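Transposon Tn7 transposition protein tnsA (Escherichia coli, PDB 1T0F) cuts the 5' DNA strands at the ends of the Tn7 transposon and, together with TnsB, forms the Tn7 transposase. Local coordinates at residues Glu84-Leu89 with Arg154-Lys159; Gly125-Phe130 with Gln160-Ile165. All coordinates share one frame; numbering follows the deposited sequence.

Contact 1 (Glu84-Leu89 with Arg154-Lys159)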
ATOM      1  N   GLU A  84       4.203  -4.497  -4.244  1.00 19.00           N
ATOM      2  CA  GLU A  84       3.407  -4.854  -3.069  1.00 19.05           C
ATOM      3  C   GLU A  84       3.507  -6.332  -2.713  1.00 21.89           C
ATOM      4  O   GLU A  84       3.793  -7.170  -3.572  1.00 20.82           O
ATOM      5  CB  GLU A  84       1.932  -4.484  -3.286  1.00 18.23           C
ATOM      6  CG  GLU A  84       1.129  -5.420  -4.207  1.00 18.14           C
ATOM      7  CD  GLU A  84       1.256  -5.094  -5.697  1.00 22.11           C
ATOM      8  OE1 GLU A  84       2.207  -4.387  -6.098  1.00 22.02           O
ATOM      9  OE2 GLU A  84       0.401  -5.568  -6.477  1.00 23.17           O
ATOM     10  N   GLN A  85       3.263  -6.635  -1.439  1.00 19.95           N
ATOM     11  CA  GLN A  85       3.303  -8.010  -0.930  1.00 19.50           C
ATOM     12  C   GLN A  85       4.607  -8.674  -1.380  1.00 19.76           C
ATOM     13  O   GLN A  85       4.599  -9.736  -2.019  1.00 21.20           O
ATOM     14  CB  GLN A  85       2.100  -8.807  -1.460  1.00 17.71           C
ATOM     15  CG  GLN A  85       0.776  -8.048  -1.611  1.00 20.82           C
ATOM     16  CD  GLN A  85       0.294  -7.353  -0.338  1.00 23.90           C
ATOM     17  OE1 GLN A  85       0.634  -7.755   0.781  1.00 23.64           O
ATOM     18  NE2 GLN A  85      -0.522  -6.311  -0.510  1.00 22.68           N
ATOM     19  N   PHE A  86       5.726  -8.040  -1.043  1.00 18.91           N
ATOM     20  CA  PHE A  86       7.043  -8.536  -1.424  1.00 19.07           C
ATOM     21  C   PHE A  86       7.520  -9.614  -0.443  1.00 20.26           C
ATOM     22  O   PHE A  86       7.707  -9.352   0.746  1.00 17.69           O
ATOM     23  CB  PHE A  86       8.042  -7.377  -1.462  1.00 20.76           C
ATOM     24  CG  PHE A  86       9.368  -7.748  -2.052  1.00 20.41           C
ATOM     25  CD1 PHE A  86       9.520  -7.850  -3.430  1.00 23.98           C
ATOM     26  CD2 PHE A  86      10.455  -8.021  -1.235  1.00 22.35           C
ATOM     27  CE1 PHE A  86      10.743  -8.222  -3.986  1.00 24.89           C
ATOM     28  CE2 PHE A  86      11.685  -8.396  -1.780  1.00 25.85           C
ATOM     29  CZ  PHE A  86      11.826  -8.495  -3.162  1.00 24.02           C
ATOM     30  N   PRO A  87       7.743 -10.840  -0.946  1.00 21.52           N
ATOM     31  CA  PRO A  87       8.191 -11.966  -0.118  1.00 21.31           C
ATOM     32  C   PRO A  87       9.638 -11.881   0.351  1.00 20.53           C
ATOM     33  O   PRO A  87      10.516 -11.453  -0.396  1.00 18.97           O
ATOM     34  CB  PRO A  87       7.941 -13.164  -1.032  1.00 22.44           C
ATOM     35  CG  PRO A  87       8.343 -12.602  -2.378  1.00 23.39           C
ATOM     36  CD  PRO A  87       7.667 -11.230  -2.371  1.00 20.71           C
ATOM     37  N   LEU A  88       9.881 -12.295   1.596  1.00 20.64           N
ATOM     38  CA  LEU A  88      11.215 -12.283   2.170  1.00 20.80           C
ATOM     39  C   LEU A  88      11.748 -13.713   2.070  1.00 23.59           C
ATOM     40  O   LEU A  88      11.050 -14.658   2.436  1.00 22.97           O
ATOM     41  CB  LEU A  88      11.155 -11.847   3.639  1.00 20.92           C
ATOM     42  CG  LEU A  88      10.257 -10.650   3.980  1.00 21.69           C
ATOM     43  CD1 LEU A  88      10.492 -10.237   5.430  1.00 22.43           C
ATOM     44  CD2 LEU A  88      10.562  -9.485   3.051  1.00 21.78           C
ATOM     45  N   LEU A  89      12.973 -13.861   1.574  1.00 24.00           N
ATOM     46  CA  LEU A  89      13.595 -15.179   1.400  1.00 25.31           C
ATOM     47  C   LEU A  89      13.506 -16.037   2.658  1.00 24.79           C
ATOM     48  O   LEU A  89      14.111 -15.714   3.681  1.00 23.56           O
ATOM     49  CB  LEU A  89      15.067 -15.027   1.015  1.00 27.34           C
ATOM     50  CG  LEU A  89      15.764 -16.335   0.623  1.00 29.18           C
ATOM     51  CD1 LEU A  89      15.091 -16.890  -0.626  1.00 31.92           C
ATOM     52  CD2 LEU A  89      17.244 -16.097   0.364  1.00 32.31           C
ATOM     53  N   ARG A 154      14.934  -6.887  11.045  1.00 19.69           N
ATOM     54  CA  ARG A 154      16.269  -7.458  10.905  1.00 20.47           C
ATOM     55  C   ARG A 154      16.575  -7.861   9.471  1.00 18.15           C
ATOM     56  O   ARG A 154      17.703  -7.698   9.003  1.00 20.35           O
ATOM     57  CB  ARG A 154      16.424  -8.675  11.828  1.00 21.02           C
ATOM     58  CG  ARG A 154      16.394  -8.311  13.297  1.00 23.04           C
ATOM     59  CD  ARG A 154      16.678  -9.524  14.177  1.00 26.40           C
ATOM     60  NE  ARG A 154      16.680  -9.162  15.591  1.00 27.76           N
ATOM     61  CZ  ARG A 154      17.622  -9.530  16.454  1.00 31.06           C
ATOM     62  NH1 ARG A 154      18.642 -10.274  16.047  1.00 29.93           N
ATOM     63  NH2 ARG A 154      17.552  -9.145  17.721  1.00 32.06           N
ATOM     64  N   TYR A 155      15.571  -8.383   8.779  1.00 18.05           N
ATOM     65  CA  TYR A 155      15.729  -8.808   7.392  1.00 20.85           C
ATOM     66  C   TYR A 155      16.219  -7.648   6.530  1.00 20.97           C
ATOM     67  O   TYR A 155      17.245  -7.742   5.853  1.00 20.73           O
ATOM     68  CB  TYR A 155      14.392  -9.300   6.833  1.00 22.12           C
ATOM     69  CG  TYR A 155      14.472  -9.818   5.410  1.00 26.76           C
ATOM     70  CD1 TYR A 155      14.843 -11.139   5.150  1.00 27.56           C
ATOM     71  CD2 TYR A 155      14.184  -8.988   4.323  1.00 25.51           C
ATOM     72  CE1 TYR A 155      14.920 -11.623   3.848  1.00 27.67           C
ATOM     73  CE2 TYR A 155      14.264  -9.464   3.012  1.00 27.17           C
ATOM     74  CZ  TYR A 155      14.632 -10.788   2.789  1.00 28.79           C
ATOM     75  OH  TYR A 155      14.695 -11.289   1.512  1.00 30.75           O
ATOM     76  N   TRP A 156      15.471  -6.552   6.544  1.00 20.26           N
ATOM     77  CA  TRP A 156      15.866  -5.400   5.741  1.00 20.29           C
ATOM     78  C   TRP A 156      17.144  -4.730   6.247  1.00 21.10           C
ATOM     79  O   TRP A 156      17.916  -4.181   5.454  1.00 21.92           O
ATOM     80  CB  TRP A 156      14.704  -4.414   5.664  1.00 18.13           C
ATOM     81  CG  TRP A 156      13.575  -4.985   4.881  1.00 18.64           C
ATOM     82  CD1 TRP A 156      12.363  -5.380   5.355  1.00 17.86           C
ATOM     83  CD2 TRP A 156      13.575  -5.280   3.479  1.00 21.96           C
ATOM     84  NE1 TRP A 156      11.601  -5.905   4.338  1.00 19.72           N
ATOM     85  CE2 TRP A 156      12.323  -5.857   3.175  1.00 20.93           C
ATOM     86  CE3 TRP A 156      14.514  -5.116   2.451  1.00 22.29           C
ATOM     87  CZ2 TRP A 156      11.983  -6.271   1.888  1.00 21.49           C
ATOM     88  CZ3 TRP A 156      14.174  -5.530   1.171  1.00 23.73           C
ATOM     89  CH2 TRP A 156      12.919  -6.100   0.900  1.00 22.61           C
ATOM     90  N   GLN A 157      17.386  -4.773   7.553  1.00 20.76           N
ATOM     91  CA  GLN A 157      18.615  -4.184   8.073  1.00 25.26           C
ATOM     92  C   GLN A 157      19.791  -4.942   7.468  1.00 27.17           C
ATOM     93  O   GLN A 157      20.810  -4.353   7.095  1.00 26.43           O
ATOM     94  CB  GLN A 157      18.672  -4.280   9.596  1.00 29.00           C
ATOM     95  CG  GLN A 157      20.050  -3.962  10.151  1.00 34.33           C
ATOM     96  CD  GLN A 157      20.113  -4.057  11.655  1.00 38.91           C
ATOM     97  OE1 GLN A 157      19.606  -3.190  12.365  1.00 41.05           O
ATOM     98  NE2 GLN A 157      20.733  -5.118  12.153  1.00 41.30           N
ATOM     99  N   GLN A 158      19.630  -6.257   7.369  1.00 27.38           N
ATOM    100  CA  GLN A 158      20.644  -7.140   6.797  1.00 29.47           C
ATOM    101  C   GLN A 158      20.903  -6.751   5.336  1.00 28.75           C
ATOM    102  O   GLN A 158      22.043  -6.760   4.876  1.00 27.43           O
ATOM    103  CB  GLN A 158      20.137  -8.581   6.873  1.00 32.80           C
ATOM    104  CG  GLN A 158      21.188  -9.661   6.738  1.00 39.85           C
ATOM    105  CD  GLN A 158      20.597 -11.042   6.978  1.00 44.06           C
ATOM    106  OE1 GLN A 158      20.025 -11.654   6.072  1.00 47.17           O
ATOM    107  NE2 GLN A 158      20.712 -11.528   8.211  1.00 44.00           N
ATOM    108  N   LYS A 159      19.835  -6.402   4.619  1.00 28.04           N
ATOM    109  CA  LYS A 159      19.920  -6.008   3.209  1.00 27.56           C
ATOM    110  C   LYS A 159      20.350  -4.547   3.034  1.00 26.74           C
ATOM    111  O   LYS A 159      20.551  -4.080   1.909  1.00 24.63           O
ATOM    112  CB  LYS A 159      18.563  -6.201   2.526  1.00 30.20           C
ATOM    113  CG  LYS A 159      18.035  -7.630   2.520  1.00 34.68           C
ATOM    114  CD  LYS A 159      18.874  -8.529   1.641  1.00 40.09           C
ATOM    115  CE  LYS A 159      18.261  -9.916   1.534  1.00 43.22           C
ATOM    116  NZ  LYS A 159      18.134 -10.579   2.865  1.00 46.51           N
TER

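Contact 2 (Gly125-Phe130 with Gln160-Ile165)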
ATOM      1  N   GLY A 125      15.890  11.614  -5.089  1.00 28.99           N
ATOM      2  CA  GLY A 125      15.347  11.997  -3.799  1.00 30.58           C
ATOM      3  C   GLY A 125      16.071  11.346  -2.632  1.00 32.12           C
ATOM      4  O   GLY A 125      17.077  10.660  -2.825  1.00 30.43           O
ATOM      5  N   PRO A 126      15.565  11.532  -1.403  1.00 33.49           N
ATOM      6  CA  PRO A 126      16.144  10.985  -0.169  1.00 34.93           C
ATOM      7  C   PRO A 126      16.425   9.483  -0.124  1.00 33.07           C
ATOM      8  O   PRO A 126      17.497   9.079   0.309  1.00 33.50           O
ATOM      9  CB  PRO A 126      15.146  11.421   0.907  1.00 34.21           C
ATOM     10  CG  PRO A 126      13.861  11.521   0.160  1.00 37.67           C
ATOM     11  CD  PRO A 126      14.282  12.200  -1.118  1.00 35.31           C
ATOM     12  N   PHE A 127      15.472   8.668  -0.566  1.00 32.67           N
ATOM     13  CA  PHE A 127      15.626   7.210  -0.553  1.00 31.78           C
ATOM     14  C   PHE A 127      15.435   6.591  -1.934  1.00 31.50           C
ATOM     15  O   PHE A 127      14.359   6.696  -2.514  1.00 33.54           O
ATOM     16  CB  PHE A 127      14.602   6.586   0.406  1.00 30.96           C
ATOM     17  CG  PHE A 127      14.751   7.041   1.827  1.00 32.17           C
ATOM     18  CD1 PHE A 127      15.731   6.490   2.649  1.00 31.48           C
ATOM     19  CD2 PHE A 127      13.935   8.044   2.338  1.00 31.21           C
ATOM     20  CE1 PHE A 127      15.896   6.936   3.960  1.00 30.14           C
ATOM     21  CE2 PHE A 127      14.092   8.495   3.641  1.00 32.25           C
ATOM     22  CZ  PHE A 127      15.075   7.939   4.456  1.00 32.57           C
ATOM     23  N   GLU A 128      16.468   5.928  -2.447  1.00 30.14           N
ATOM     24  CA  GLU A 128      16.383   5.296  -3.759  1.00 29.87           C
ATOM     25  C   GLU A 128      15.560   4.008  -3.662  1.00 27.16           C
ATOM     26  O   GLU A 128      14.971   3.546  -4.640  1.00 23.57           O
ATOM     27  CB  GLU A 128      17.786   5.004  -4.294  1.00 32.75           C
ATOM     28  CG  GLU A 128      18.529   3.862  -3.613  1.00 40.51           C
ATOM     29  CD  GLU A 128      20.002   3.809  -4.014  1.00 46.49           C
ATOM     30  OE1 GLU A 128      20.311   4.128  -5.186  1.00 45.88           O
ATOM     31  OE2 GLU A 128      20.846   3.440  -3.164  1.00 47.92           O
ATOM     32  N   GLN A 129      15.521   3.437  -2.466  1.00 26.04           N
ATOM     33  CA  GLN A 129      14.746   2.231  -2.234  1.00 23.01           C
ATOM     34  C   GLN A 129      14.409   2.148  -0.755  1.00 20.80           C
ATOM     35  O   GLN A 129      15.247   2.436   0.098  1.00 18.58           O
ATOM     36  CB  GLN A 129      15.548   0.996  -2.647  1.00 26.51           C
ATOM     37  CG  GLN A 129      14.700  -0.236  -2.916  1.00 31.74           C
ATOM     38  CD  GLN A 129      15.506  -1.374  -3.524  1.00 34.92           C
ATOM     39  OE1 GLN A 129      14.977  -2.197  -4.272  1.00 34.99           O
ATOM     40  NE2 GLN A 129      16.792  -1.427  -3.199  1.00 35.51           N
ATOM     41  N   PHE A 130      13.173   1.787  -0.446  1.00 20.39           N
ATOM     42  CA  PHE A 130      12.789   1.636   0.948  1.00 20.57           C
ATOM     43  C   PHE A 130      11.635   0.666   1.027  1.00 18.43           C
ATOM     44  O   PHE A 130      10.930   0.452   0.045  1.00 18.22           O
ATOM     45  CB  PHE A 130      12.436   2.987   1.597  1.00 18.89           C
ATOM     46  CG  PHE A 130      11.253   3.686   0.989  1.00 21.25           C
ATOM     47  CD1 PHE A 130       9.952   3.340   1.355  1.00 20.60           C
ATOM     48  CD2 PHE A 130      11.437   4.721   0.071  1.00 22.83           C
ATOM     49  CE1 PHE A 130       8.851   4.009   0.824  1.00 20.97           C
ATOM     50  CE2 PHE A 130      10.343   5.400  -0.468  1.00 20.83           C
ATOM     51  CZ  PHE A 130       9.045   5.042  -0.090  1.00 20.53           C
ATOM     52  N   GLN A 160      20.476  -3.833   4.147  1.00 24.59           N
ATOM     53  CA  GLN A 160      20.876  -2.430   4.140  1.00 25.10           C
ATOM     54  C   GLN A 160      19.875  -1.540   3.395  1.00 24.76           C
ATOM     55  O   GLN A 160      20.233  -0.529   2.779  1.00 20.92           O
ATOM     56  CB  GLN A 160      22.282  -2.302   3.549  1.00 27.84           C
ATOM     57  CG  GLN A 160      23.314  -3.110   4.331  1.00 33.25           C
ATOM     58  CD  GLN A 160      24.734  -2.869   3.861  1.00 39.80           C
ATOM     59  OE1 GLN A 160      25.246  -1.751   3.935  1.00 40.94           O
ATOM     60  NE2 GLN A 160      25.384  -3.923   3.374  1.00 43.25           N
ATOM     61  N   ILE A 161      18.606  -1.926   3.473  1.00 21.75           N
ATOM     62  CA  ILE A 161      17.530  -1.176   2.843  1.00 22.83           C
ATOM     63  C   ILE A 161      16.644  -0.593   3.945  1.00 23.83           C
ATOM     64  O   ILE A 161      16.161  -1.323   4.809  1.00 22.64           O
ATOM     65  CB  ILE A 161      16.680  -2.085   1.930  1.00 24.01           C
ATOM     66  CG1 ILE A 161      17.526  -2.535   0.727  1.00 26.49           C
ATOM     67  CG2 ILE A 161      15.420  -1.351   1.477  1.00 23.23           C
ATOM     68  CD1 ILE A 161      16.826  -3.521  -0.179  1.00 31.61           C
ATOM     69  N   PRO A 162      16.422   0.733   3.926  1.00 23.59           N
ATOM     70  CA  PRO A 162      15.585   1.381   4.943  1.00 21.73           C
ATOM     71  C   PRO A 162      14.199   0.750   5.014  1.00 19.40           C
ATOM     72  O   PRO A 162      13.567   0.492   3.987  1.00 19.23           O
ATOM     73  CB  PRO A 162      15.521   2.837   4.475  1.00 22.90           C
ATOM     74  CG  PRO A 162      16.815   3.013   3.727  1.00 24.66           C
ATOM     75  CD  PRO A 162      16.916   1.718   2.946  1.00 23.28           C
ATOM     76  N   TRP A 163      13.727   0.514   6.231  1.00 20.08           N
ATOM     77  CA  TRP A 163      12.418  -0.100   6.446  1.00 19.24           C
ATOM     78  C   TRP A 163      11.663   0.715   7.481  1.00 18.54           C
ATOM     79  O   TRP A 163      12.245   1.123   8.493  1.00 18.88           O
ATOM     80  CB  TRP A 163      12.600  -1.532   6.957  1.00 20.80           C
ATOM     81  CG  TRP A 163      11.333  -2.220   7.350  1.00 19.09           C
ATOM     82  CD1 TRP A 163      10.444  -2.840   6.524  1.00 20.27           C
ATOM     83  CD2 TRP A 163      10.842  -2.404   8.682  1.00 19.36           C
ATOM     84  NE1 TRP A 163       9.429  -3.409   7.262  1.00 18.55           N
ATOM     85  CE2 TRP A 163       9.651  -3.153   8.590  1.00 17.93           C
ATOM     86  CE3 TRP A 163      11.295  -2.005   9.947  1.00 18.63           C
ATOM     87  CZ2 TRP A 163       8.907  -3.517   9.717  1.00 16.98           C
ATOM     88  CZ3 TRP A 163      10.553  -2.366  11.069  1.00 16.91           C
ATOM     89  CH2 TRP A 163       9.375  -3.114  10.944  1.00 17.51           C
ATOM     90  N   PHE A 164      10.375   0.942   7.227  1.00 17.07           N
ATOM     91  CA  PHE A 164       9.521   1.719   8.117  1.00 18.90           C
ATOM     92  C   PHE A 164       8.159   1.079   8.293  1.00 19.98           C
ATOM     93  O   PHE A 164       7.705   0.292   7.456  1.00 19.85           O
ATOM     94  CB  PHE A 164       9.279   3.119   7.540  1.00 20.82           C
ATOM     95  CG  PHE A 164      10.529   3.863   7.217  1.00 20.52           C
ATOM     96  CD1 PHE A 164      11.185   4.600   8.194  1.00 20.38           C
ATOM     97  CD2 PHE A 164      11.073   3.799   5.936  1.00 21.01           C
ATOM     98  CE1 PHE A 164      12.372   5.266   7.904  1.00 23.69           C
ATOM     99  CE2 PHE A 164      12.262   4.458   5.631  1.00 19.55           C
ATOM    100  CZ  PHE A 164      12.913   5.192   6.615  1.00 19.95           C
ATOM    101  N   ILE A 165       7.496   1.454   9.376  1.00 17.86           N
ATOM    102  CA  ILE A 165       6.152   0.990   9.645  1.00 18.91           C
ATOM    103  C   ILE A 165       5.216   2.181   9.416  1.00 18.45           C
ATOM    104  O   ILE A 165       5.529   3.298   9.799  1.00 19.95           O
ATOM    105  CB  ILE A 165       6.001   0.521  11.100  1.00 17.15           C
ATOM    106  CG1 ILE A 165       6.845  -0.734  11.326  1.00 20.70           C
ATOM    107  CG2 ILE A 165       4.530   0.267  11.412  1.00 17.37           C
ATOM    108  CD1 ILE A 165       7.012  -1.077  12.790  1.00 21.71           C
TER

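Contact 1 (Glu84-Leu89 with Arg154-Lys159)
Leu88 lies against the ring of Tyr155, and these two residues bury more surface in the contact than any others; Trp156 comes next. Of the leucine, CB sits squarely over the ring, 3.8 Å from the centroid and only 13° off the ring normal, a CH-pi contact over the face. With its CG anti to the carbonyl carbon, Leu88 continues across the tyrosine instead of turning away, and CD2 comes down 3.7 Å from Tyr155 CE2. The same methyl also reaches the indole, 3.7 Å from Trp156 CZ2, and so fills the angle between the two aromatic side chains. Above the opposite face of the tyrosine, offset toward the rim, lies the amino group of Lys159, one turn further along the helix, which also forms a salt bridge with Asp92.

At the far end of the ring the phenol reaches the backbone: Leu89 N donates a hydrogen bond to Tyr155 OH (3.1 Å, 159° at the hydrogen). Tyr155 gets there because its CG is anti to the backbone N, and the bond ties the helix to the residue at the N-cap of helix 90-100. Trp156 extends the apolar patch toward Phe86, whose CE2 approaches Trp156 CH2 to 3.7 Å at the indole edge. The Phe86 and Trp156 rings meet obliquely, their planes at 39°. The indole nitrogen is hydrogen-bonded to Thr116 OG1.

Helix 143-159 thereby packs on the end of strand 79-87, an outermost strand of the four-stranded sheet of this PD-(D/E)XK-type nuclease domain. Strand 115-122, which carries the magnesium ligand Asp117, runs beside it, while helix 90-100 flanks Leu88 and Tyr155.

Contact 2 (Gly125-Phe130 with Gln160-Ile165)
Phe127 reaches from the loop before strand 129-134 to Pro162 and Phe164. Its CB leads to a CG anti to the carbonyl carbon (chi1 -61°), and the ring then runs obliquely past the proline. CD1 lies 3.8 Å from Pro162 CG, CE1 is 4.0 Å from Pro162 CG and 4.1 Å from Pro162 CB, and CZ, at the tip, meets Phe164 CZ at 4.1 Å. There the phenylalanines form a T-shaped pair, the edge of Phe164 directed at the face of Phe127 with the planes at 72°.

The segments are the entries to two parallel neighbouring strands, 129-134 and 163-166, joined through helix 143-159 in a beta-alpha-beta crossover; farther along, the first of these strands supplies the magnesium ligands Gln133 and Val134. Between the two segments themselves the backbones make no conventional hydrogen bond, but Phe130 CA lies 3.3 Å from Pro162 O in a CA-H...O contact. Pro162 CD packs 3.4 Å from Gln129 O.

On Gln129 the chain is extended beyond CG, and NE2 rests 3.7 Å from the methyl CD1 of Ile161. Apolar side chains of the other protein chain pack on Phe127, Phe130 and Phe164.

Overall arrangement
Contact 1 is largely buried, whereas contact 2 is a surface contact of mainly partly exposed residues and borders the other protein chain. Both reach the same sheet, at opposite margins: 84-89 takes in the end of the outermost strand 79-87 and the residues after it, 160-165 most of the outermost strand 163-166. Helix 143-159 connects them: 154-159 is its C-terminal part, and 160-165 follows directly, opening on a Schellman motif at Gln160; Trp156 O and Ile161 N probably form a hydrogen bond, and the indoles of Trp156 and Trp163 meet nearly parallel. Contact 1 adds one hydrogen bond to aliphatic and aromatic packing; contact 2 joins strand entries through largely apolar and aromatic contacts, with no hydrogen bond between its segments.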